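Local coordinates for hypothetical membrane spanning protein (Thermus thermophilus, PDB 2VPZ) that is probably the membrane-anchoring, quinone-binding subunit of a polysulfide reductase complex, passing electrons between the quinone pool and its partner subunits, at residues S87-G92 with G132-V137; P142-L147 with A245-G250; A164-S169 with A227-L232. All blocks are in the same frame, centred on the assembly; numbering follows the deposited sequence.

In the fold
All three contacts join transmembrane helices or their connecting loops within one polysulfide reductase-family membrane domain. Interaction 1 comes first along the chain, pairing helix 88-107 with the end of helix 117-136. Interaction 2 follows, tying the loop before helix 148-166 to the segment after helix 227-245; it encloses interaction 3, which joins the far end of helix 148-166 to the beginning of helix 227-245. Interactions 1 and 2 have centres 14 Å apart and touch, where Leu135 and Ala136 pack on Trp144 and Asn145. Centre to centre, interaction 3 lies 28 Å from interaction 1 and 31 Å from interaction 2, across the chain's centre, so helices 148-166 and 227-245 are joined near both ends.

Interaction 1 of 3, residues S87-G92 with G132-V137; sequences SPIWWG and GLALAV
Pro88 lays its ring against the backbone of helix 117-136. Its CG comes within 3.5 Å of Leu133 O, while its CB packs 3.8 Å from Ala134 N, so the pyrrolidine meets the main chain as much as side chains. The same ring carries the apolar contacts: Pro88 CG lies 4.1 Å from Leu133 CB, and Pro88 CB lies 4.2 Å from Ala134 CB. From one turn further on, Val137 reaches Pro88 CG as well: its chi1 of -72° turns both methyls to the proline ring, CG1 slightly the nearer. Ile89 reaches across with the end of its side chain, CD1 standing a looser 4.5 Å from Ala134 CB.

The small residue Ala134 permits the close approach, its CA being 5.2 Å from the CA of Pro88. Pro88 is the first residue of its helix, and Ser87 just before it is the N-cap: Ser87 OG accepts from Trp90 N at 3.2 Å, with an N-H...O angle of 145°. This capping bond fixes the start of the helix from which Pro88 and Ile89 project. Trp90 NE1 and Trp91 NE1 bond back to the carbonyls of Ser82 and Pro85.

Ile89 also packs on Tyr130, a residue that binds quinone in other structures of this protein, which places the contact beside the quinone site. The axes of 88-92 and 132-136 run antiparallel at 169° and come within 9.4 Å. Leu133 continues to Ala149 of helix 148-166, and Leu133 and Val137 both pack on Leu192 of the second subunit. Ile89 and Val137 also touch the chain of another protein, so this helix pair lies where three chains of the assembly come together.

Interaction 2 of 3, residues P142-L147 with A245-G250; sequences PLWNGL and AGQWQG
Trp144 spreads its indole over the peptide of Gly246, and most of the contact is such packing of side chains on main chain. Gly246 O sits over the centre of the ring, 3.7 Å above its plane, and Gly246 CA approaches Trp144 NE1 to 3.5 Å. With hydrogen alone on its CA, glycine lets the indole lie this close. Trp144 NE1 is itself bonded to Leu242 O. Leu143 points its CD1 branch at Ala245 O, 3.4 Å away, and Pro142 CD comes equally near Trp248 O.

Apolar side chains form a second group. Pro142 and Trp248 cross at about a right angle, CG of the proline lying 4.1 Å from CZ3 of the indole, and Leu143 CG also nears this ring. Gln247, CG anti to its carbonyl carbon (chi1 -68°), brings CG 3.8 Å from Trp144 CH2; its amide turns off to bond Val243 O and Trp14 O.

The polar link is one water, which accepts from Leu143 N at 2.9 Å and donates to both Gly246 O and Trp248 O, bridging the loop and the C-terminal segment.

Trp248 also stacks on His201 of helix 196-205. Trp144 and Gln247 each centre an inverse gamma turn, and their side chains meet in an irregular junction between the loop entering helix 148-166 and the C-terminal segment after helix 227-245.

Interaction 3 of 3, residues A164-S169 with A227-L232; sequences AALLKS and APWAGL
Leu166 and Pro228 bring the two backbones within 6.5 Å, CA to CA, where helix 148-166 is ending and helix 227-245 begins. The first helix closes in a Schellman motif: Ser169 N bonds Ala164 O at 3.1 Å, Lys168 N makes a weaker bond to Ala165 O, and Lys168 takes the positive phi of 61° that turns the chain away. Gly231 N pairs with Ala227 O and Leu232 N with Pro228 O. The contact is therefore one between the ends of two transmembrane helices, with Pro228 in the first turn of its helix.

Leu166 carries it. Its two methyls diverge from CG, held anti to the carbonyl carbon (chi1 -72°). CD2 settles 3.5 Å from Pro228 CB, and also lies over the face of the Trp229 indole. CD1 makes a CH-pi contact with the six-membered ring of Trp229, 3.8 Å from its centroid and 15° off the ring normal. The same CD1 meets Leu232 CD1 tip to tip at 3.3 Å, closer than methyls normally pack, so the Leu232 tip is doubtfully placed. Beside them Ala165 CB rests 3.8 Å from Pro228 CG. Trp229 lies on the surface of the chain, whereas Ala164 and Leu167 turn to helix 46-65.

Interaction 1 of 3, residues S87-G92 with G132-V137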
loop_
_atom_site.group_PDB
_atom_site.type_symbol
_atom_site.label_atom_id
_atom_site.label_comp_id
_atom_site.label_asym_id
_atom_site.label_seq_id
_atom_site.Cartn_x
_atom_site.Cartn_y
_atom_site.Cartn_z
ATOM N N SER C 87 -30.574 3.061 16.669
ATOM C CA SER C 87 -30.331 1.758 17.291
ATOM C C SER C 87 -31.468 0.686 17.287
ATOM O O SER C 87 -32.485 0.908 17.949
ATOM C CB SER C 87 -29.812 1.994 18.750
ATOM O OG SER C 87 -30.108 0.937 19.628
ATOM N N PRO C 88 -31.363 -0.420 16.495
ATOM C CA PRO C 88 -32.454 -1.388 16.594
ATOM C C PRO C 88 -32.955 -1.836 17.969
ATOM O O PRO C 88 -34.163 -1.985 18.160
ATOM C CB PRO C 88 -31.960 -2.568 15.739
ATOM C CG PRO C 88 -31.005 -1.960 14.729
ATOM C CD PRO C 88 -30.829 -0.457 15.129
ATOM N N ILE C 89 -32.043 -2.077 18.893
ATOM C CA ILE C 89 -32.406 -2.523 20.241
ATOM C C ILE C 89 -33.200 -1.445 20.990
ATOM O O ILE C 89 -34.018 -1.753 21.851
ATOM C CB ILE C 89 -31.164 -2.961 21.105
ATOM C CG1 ILE C 89 -30.418 -4.111 20.428
ATOM C CG2 ILE C 89 -31.629 -3.391 22.535
ATOM C CD1 ILE C 89 -30.993 -5.513 20.726
ATOM N N TRP C 90 -32.958 -0.182 20.661
ATOM C CA TRP C 90 -33.709 0.900 21.284
ATOM C C TRP C 90 -35.161 0.836 20.721
ATOM O O TRP C 90 -36.136 0.891 21.491
ATOM C CB TRP C 90 -33.046 2.248 21.007
ATOM C CG TRP C 90 -33.747 3.393 21.641
ATOM C CD1 TRP C 90 -33.545 3.920 22.901
ATOM C CD2 TRP C 90 -34.795 4.174 21.051
ATOM N NE1 TRP C 90 -34.407 4.976 23.114
ATOM C CE2 TRP C 90 -35.184 5.153 22.001
ATOM C CE3 TRP C 90 -35.456 4.136 19.808
ATOM C CZ2 TRP C 90 -36.202 6.102 21.738
ATOM C CZ3 TRP C 90 -36.474 5.078 19.537
ATOM C CH2 TRP C 90 -36.834 6.045 20.505
ATOM N N TRP C 91 -35.304 0.703 19.401
ATOM C CA TRP C 91 -36.627 0.566 18.781
ATOM C C TRP C 91 -37.361 -0.620 19.443
ATOM O O TRP C 91 -38.480 -0.462 19.915
ATOM C CB TRP C 91 -36.573 0.367 17.255
ATOM C CG TRP C 91 -36.372 1.671 16.519
ATOM C CD1 TRP C 91 -35.177 2.228 16.152
ATOM C CD2 TRP C 91 -37.388 2.657 16.167
ATOM N NE1 TRP C 91 -35.378 3.476 15.609
ATOM C CE2 TRP C 91 -36.715 3.770 15.604
ATOM C CE3 TRP C 91 -38.796 2.706 16.281
ATOM C CZ2 TRP C 91 -37.397 4.930 15.142
ATOM C CZ3 TRP C 91 -39.487 3.866 15.820
ATOM C CH2 TRP C 91 -38.771 4.959 15.259
ATOM N N GLY C 92 -36.701 -1.776 19.515
ATOM C CA GLY C 92 -37.297 -2.940 20.138
ATOM C C GLY C 92 -37.811 -2.793 21.567
ATOM O O GLY C 92 -38.839 -3.380 21.938
ATOM N N GLY C 132 -34.304 -8.631 12.902
ATOM C CA GLY C 132 -33.568 -8.775 11.657
ATOM C C GLY C 132 -32.631 -7.599 11.405
ATOM O O GLY C 132 -31.550 -7.742 10.810
ATOM N N LEU C 133 -33.033 -6.416 11.857
ATOM C CA LEU C 133 -32.193 -5.217 11.728
ATOM C C LEU C 133 -31.089 -5.177 12.830
ATOM O O LEU C 133 -30.045 -4.560 12.617
ATOM C CB LEU C 133 -33.037 -3.905 11.711
ATOM C CG LEU C 133 -33.979 -3.611 10.522
ATOM C CD1 LEU C 133 -34.668 -2.242 10.700
ATOM C CD2 LEU C 133 -33.200 -3.631 9.182
ATOM N N ALA C 134 -31.303 -5.825 13.984
ATOM C CA ALA C 134 -30.274 -5.866 15.043
ATOM C C ALA C 134 -29.080 -6.680 14.497
ATOM O O ALA C 134 -27.916 -6.447 14.865
ATOM C CB ALA C 134 -30.817 -6.506 16.380
ATOM N N LEU C 135 -29.373 -7.624 13.604
ATOM C CA LEU C 135 -28.365 -8.445 12.910
ATOM C C LEU C 135 -27.756 -7.685 11.703
ATOM O O LEU C 135 -26.554 -7.386 11.690
ATOM C CB LEU C 135 -28.961 -9.785 12.383
ATOM C CG LEU C 135 -29.665 -10.717 13.366
ATOM C CD1 LEU C 135 -29.847 -12.128 12.768
ATOM C CD2 LEU C 135 -28.865 -10.789 14.693
ATOM N N ALA C 136 -28.615 -7.389 10.733
ATOM C CA ALA C 136 -28.334 -6.722 9.439
ATOM C C ALA C 136 -27.581 -5.385 9.351
ATOM O O ALA C 136 -27.040 -5.051 8.306
ATOM C CB ALA C 136 -29.662 -6.636 8.589
ATOM N N VAL C 137 -27.574 -4.608 10.427
ATOM C CA VAL C 137 -26.851 -3.319 10.474
ATOM C C VAL C 137 -25.326 -3.503 10.636
ATOM O O VAL C 137 -24.539 -2.567 10.435
ATOM C CB VAL C 137 -27.345 -2.376 11.651
ATOM C CG1 VAL C 137 -28.736 -1.799 11.345
ATOM C CG2 VAL C 137 -27.342 -3.157 12.980
#

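Interaction 2 of 3, residues P142-L147 with A245-G250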
loop_
_atom_site.group_PDB
_atom_site.type_symbol
_atom_site.label_atom_id
_atom_site.label_comp_id
_atom_site.label_asym_id
_atom_site.label_seq_id
_atom_site.Cartn_x
_atom_site.Cartn_y
_atom_site.Cartn_z
ATOM N N PRO C 142 -20.175 -10.916 7.507
ATOM C CA PRO C 142 -20.719 -11.389 6.224
ATOM C C PRO C 142 -22.037 -12.243 6.134
ATOM O O PRO C 142 -22.702 -12.249 5.095
ATOM C CB PRO C 142 -19.572 -12.127 5.537
ATOM C CG PRO C 142 -18.303 -11.604 6.217
ATOM C CD PRO C 142 -18.751 -11.238 7.647
ATOM N N LEU C 143 -22.394 -12.993 7.170
ATOM C CA LEU C 143 -23.622 -13.807 7.101
ATOM C C LEU C 143 -24.904 -12.997 7.395
ATOM O O LEU C 143 -25.989 -13.338 6.932
ATOM C CB LEU C 143 -23.546 -15.077 8.002
ATOM C CG LEU C 143 -22.337 -16.014 7.771
ATOM C CD1 LEU C 143 -22.562 -17.399 8.427
ATOM C CD2 LEU C 143 -22.078 -16.165 6.264
ATOM N N TRP C 144 -24.781 -11.899 8.141
ATOM C CA TRP C 144 -25.947 -11.069 8.464
ATOM C C TRP C 144 -26.251 -10.024 7.424
ATOM O O TRP C 144 -26.274 -8.822 7.713
ATOM C CB TRP C 144 -25.752 -10.414 9.835
ATOM C CG TRP C 144 -25.818 -11.435 10.912
ATOM C CD1 TRP C 144 -26.328 -12.713 10.805
ATOM C CD2 TRP C 144 -25.386 -11.305 12.271
ATOM N NE1 TRP C 144 -26.236 -13.363 12.008
ATOM C CE2 TRP C 144 -25.669 -12.522 12.927
ATOM C CE3 TRP C 144 -24.798 -10.257 13.010
ATOM C CZ2 TRP C 144 -25.361 -12.738 14.304
ATOM C CZ3 TRP C 144 -24.494 -10.458 14.372
ATOM C CH2 TRP C 144 -24.783 -11.686 15.002
ATOM N N ASN C 145 -26.508 -10.469 6.204
ATOM C CA ASN C 145 -26.784 -9.527 5.127
ATOM C C ASN C 145 -28.258 -9.064 5.112
ATOM O O ASN C 145 -29.043 -9.403 6.015
ATOM C CB ASN C 145 -26.343 -10.120 3.760
ATOM C CG ASN C 145 -27.284 -11.196 3.223
ATOM O OD1 ASN C 145 -27.017 -11.835 2.202
ATOM N ND2 ASN C 145 -28.404 -11.394 3.923
ATOM N N GLY C 146 -28.585 -8.268 4.099
ATOM C CA GLY C 146 -29.925 -7.728 3.938
ATOM C C GLY C 146 -31.120 -8.661 4.102
ATOM O O GLY C 146 -32.123 -8.247 4.665
ATOM N N LEU C 147 -31.017 -9.906 3.636
ATOM C CA LEU C 147 -32.105 -10.911 3.766
ATOM C C LEU C 147 -32.594 -11.145 5.227
ATOM O O LEU C 147 -33.706 -11.640 5.451
ATOM C CB LEU C 147 -31.732 -12.277 3.131
ATOM C CG LEU C 147 -32.411 -12.894 1.899
ATOM C CD1 LEU C 147 -32.054 -14.403 1.794
ATOM C CD2 LEU C 147 -33.951 -12.730 1.945
ATOM N N ALA C 245 -24.502 -18.907 14.275
ATOM C CA ALA C 245 -23.544 -19.050 13.181
ATOM C C ALA C 245 -23.071 -17.765 12.476
ATOM O O ALA C 245 -22.060 -17.776 11.755
ATOM C CB ALA C 245 -24.082 -20.042 12.109
ATOM N N GLY C 246 -23.768 -16.656 12.672
ATOM C CA GLY C 246 -23.401 -15.419 12.011
ATOM C C GLY C 246 -22.440 -14.467 12.713
ATOM O O GLY C 246 -22.126 -13.382 12.186
ATOM N N GLN C 247 -21.975 -14.848 13.907
ATOM C CA GLN C 247 -21.037 -14.047 14.745
ATOM C C GLN C 247 -19.605 -14.316 14.295
ATOM O O GLN C 247 -18.793 -14.856 15.036
ATOM C CB GLN C 247 -21.167 -14.426 16.236
ATOM C CG GLN C 247 -22.502 -14.022 16.855
ATOM C CD GLN C 247 -22.796 -14.640 18.238
ATOM O OE1 GLN C 247 -22.105 -14.377 19.231
ATOM N NE2 GLN C 247 -23.849 -15.460 18.303
ATOM N N TRP C 248 -19.313 -13.866 13.083
ATOM C CA TRP C 248 -18.026 -14.118 12.428
ATOM C C TRP C 248 -17.674 -12.866 11.594
ATOM O O TRP C 248 -18.528 -12.312 10.916
ATOM C CB TRP C 248 -18.250 -15.365 11.550
ATOM C CG TRP C 248 -17.127 -15.821 10.647
ATOM C CD1 TRP C 248 -15.902 -16.305 11.030
ATOM C CD2 TRP C 248 -17.119 -15.835 9.198
ATOM N NE1 TRP C 248 -15.147 -16.609 9.918
ATOM C CE2 TRP C 248 -15.863 -16.337 8.785
ATOM C CE3 TRP C 248 -18.057 -15.479 8.210
ATOM C CZ2 TRP C 248 -15.507 -16.479 7.423
ATOM C CZ3 TRP C 248 -17.708 -15.617 6.838
ATOM C CH2 TRP C 248 -16.443 -16.118 6.471
ATOM N N GLN C 249 -16.407 -12.431 11.663
ATOM C CA GLN C 249 -15.879 -11.228 10.947
ATOM C C GLN C 249 -15.231 -11.654 9.632
ATOM O O GLN C 249 -15.177 -10.910 8.623
ATOM C CB GLN C 249 -14.768 -10.605 11.738
ATOM C CG GLN C 249 -14.977 -10.354 13.183
ATOM C CD GLN C 249 -15.358 -8.927 13.385
ATOM O OE1 GLN C 249 -15.102 -8.317 14.422
ATOM N NE2 GLN C 249 -15.968 -8.355 12.346
ATOM N N GLY C 250 -14.608 -12.806 9.844
ATOM C CA GLY C 250 -13.785 -13.549 8.932
ATOM C C GLY C 250 -13.261 -13.171 7.596
ATOM O O GLY C 250 -14.037 -12.708 6.744
HETATM O O HOH W 1 -21.167 -13.347 9.745
#

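Interaction 3 of 3, residues A164-S169 with A227-L232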
loop_
_atom_site.group_PDB
_atom_site.type_symbol
_atom_site.label_atom_id
_atom_site.label_comp_id
_atom_site.label_asym_id
_atom_site.label_seq_id
_atom_site.Cartn_x
_atom_site.Cartn_y
_atom_site.Cartn_z
ATOM N N ALA C 164 -51.465 -20.296 17.022
ATOM C CA ALA C 164 -52.902 -20.049 16.834
ATOM C C ALA C 164 -53.624 -21.305 16.327
ATOM O O ALA C 164 -54.745 -21.596 16.759
ATOM C CB ALA C 164 -53.127 -18.867 15.832
ATOM N N ALA C 165 -52.986 -22.048 15.418
ATOM C CA ALA C 165 -53.546 -23.287 14.851
ATOM C C ALA C 165 -53.520 -24.492 15.815
ATOM O O ALA C 165 -54.315 -25.426 15.670
ATOM C CB ALA C 165 -52.833 -23.658 13.530
ATOM N N LEU C 166 -52.605 -24.491 16.788
ATOM C CA LEU C 166 -52.535 -25.569 17.781
ATOM C C LEU C 166 -53.711 -25.325 18.794
ATOM O O LEU C 166 -54.356 -26.278 19.260
ATOM C CB LEU C 166 -51.135 -25.636 18.458
ATOM C CG LEU C 166 -49.970 -26.178 17.578
ATOM C CD1 LEU C 166 -48.616 -26.095 18.318
ATOM C CD2 LEU C 166 -50.264 -27.627 17.155
ATOM N N LEU C 167 -53.993 -24.046 19.062
ATOM C CA LEU C 167 -55.089 -23.587 19.924
ATOM C C LEU C 167 -56.454 -23.708 19.145
ATOM O O LEU C 167 -57.503 -23.222 19.587
ATOM C CB LEU C 167 -54.840 -22.134 20.420
ATOM C CG LEU C 167 -53.483 -21.849 21.110
ATOM C CD1 LEU C 167 -53.461 -20.442 21.737
ATOM C CD2 LEU C 167 -53.196 -22.909 22.189
ATOM N N LYS C 168 -56.401 -24.371 17.986
ATOM C CA LYS C 168 -57.550 -24.637 17.103
ATOM C C LYS C 168 -58.345 -23.461 16.477
ATOM O O LYS C 168 -59.517 -23.623 16.115
ATOM C CB LYS C 168 -58.508 -25.658 17.773
ATOM C CG LYS C 168 -57.944 -27.097 18.000
ATOM C CD LYS C 168 -57.614 -27.876 16.703
ATOM C CE LYS C 168 -56.801 -29.152 17.001
ATOM N NZ LYS C 168 -55.918 -29.579 15.865
ATOM N N SER C 169 -57.735 -22.277 16.367
ATOM C CA SER C 169 -58.411 -21.142 15.714
ATOM C C SER C 169 -58.479 -21.559 14.213
ATOM O O SER C 169 -57.442 -21.891 13.608
ATOM C CB SER C 169 -57.635 -19.814 15.917
ATOM O OG SER C 169 -57.557 -19.462 17.282
ATOM N N ALA C 227 -48.611 -30.387 10.672
ATOM C CA ALA C 227 -48.410 -29.078 10.043
ATOM C C ALA C 227 -47.981 -27.915 11.007
ATOM O O ALA C 227 -47.072 -27.176 10.612
ATOM C CB ALA C 227 -49.614 -28.713 9.151
ATOM N N PRO C 228 -48.672 -27.668 12.175
ATOM C CA PRO C 228 -48.169 -26.580 13.038
ATOM C C PRO C 228 -46.841 -26.886 13.800
ATOM O O PRO C 228 -46.048 -25.976 14.097
ATOM C CB PRO C 228 -49.291 -26.324 14.041
ATOM C CG PRO C 228 -50.523 -26.659 13.308
ATOM C CD PRO C 228 -50.105 -27.889 12.427
ATOM N N TRP C 229 -46.625 -28.143 14.181
ATOM C CA TRP C 229 -45.392 -28.495 14.894
ATOM C C TRP C 229 -44.203 -28.300 13.969
ATOM O O TRP C 229 -43.253 -27.588 14.302
ATOM C CB TRP C 229 -45.439 -29.920 15.473
ATOM C CG TRP C 229 -46.338 -29.996 16.687
ATOM C CD1 TRP C 229 -47.590 -30.565 16.764
ATOM C CD2 TRP C 229 -46.107 -29.382 17.974
ATOM N NE1 TRP C 229 -48.136 -30.331 18.005
ATOM C CE2 TRP C 229 -47.255 -29.612 18.765
ATOM C CE3 TRP C 229 -45.042 -28.650 18.530
ATOM C CZ2 TRP C 229 -47.367 -29.142 20.104
ATOM C CZ3 TRP C 229 -45.146 -28.175 19.865
ATOM C CH2 TRP C 229 -46.308 -28.429 20.627
ATOM N N ALA C 230 -44.278 -28.910 12.795
ATOM C CA ALA C 230 -43.243 -28.818 11.771
ATOM C C ALA C 230 -42.907 -27.356 11.387
ATOM O O ALA C 230 -41.731 -27.007 11.258
ATOM C CB ALA C 230 -43.654 -29.636 10.501
ATOM N N GLY C 231 -43.932 -26.519 11.220
ATOM C CA GLY C 231 -43.769 -25.109 10.897
ATOM C C GLY C 231 -43.136 -24.293 12.013
ATOM O O GLY C 231 -42.326 -23.384 11.760
ATOM N N LEU C 232 -43.495 -24.614 13.264
ATOM C CA LEU C 232 -42.954 -23.986 14.507
ATOM C C LEU C 232 -41.458 -24.323 14.683
ATOM O O LEU C 232 -40.628 -23.432 14.912
ATOM C CB LEU C 232 -43.710 -24.425 15.779
ATOM C CG LEU C 232 -44.952 -23.669 16.298
ATOM C CD1 LEU C 232 -46.002 -24.644 16.875
ATOM C CD2 LEU C 232 -44.548 -22.609 17.351
#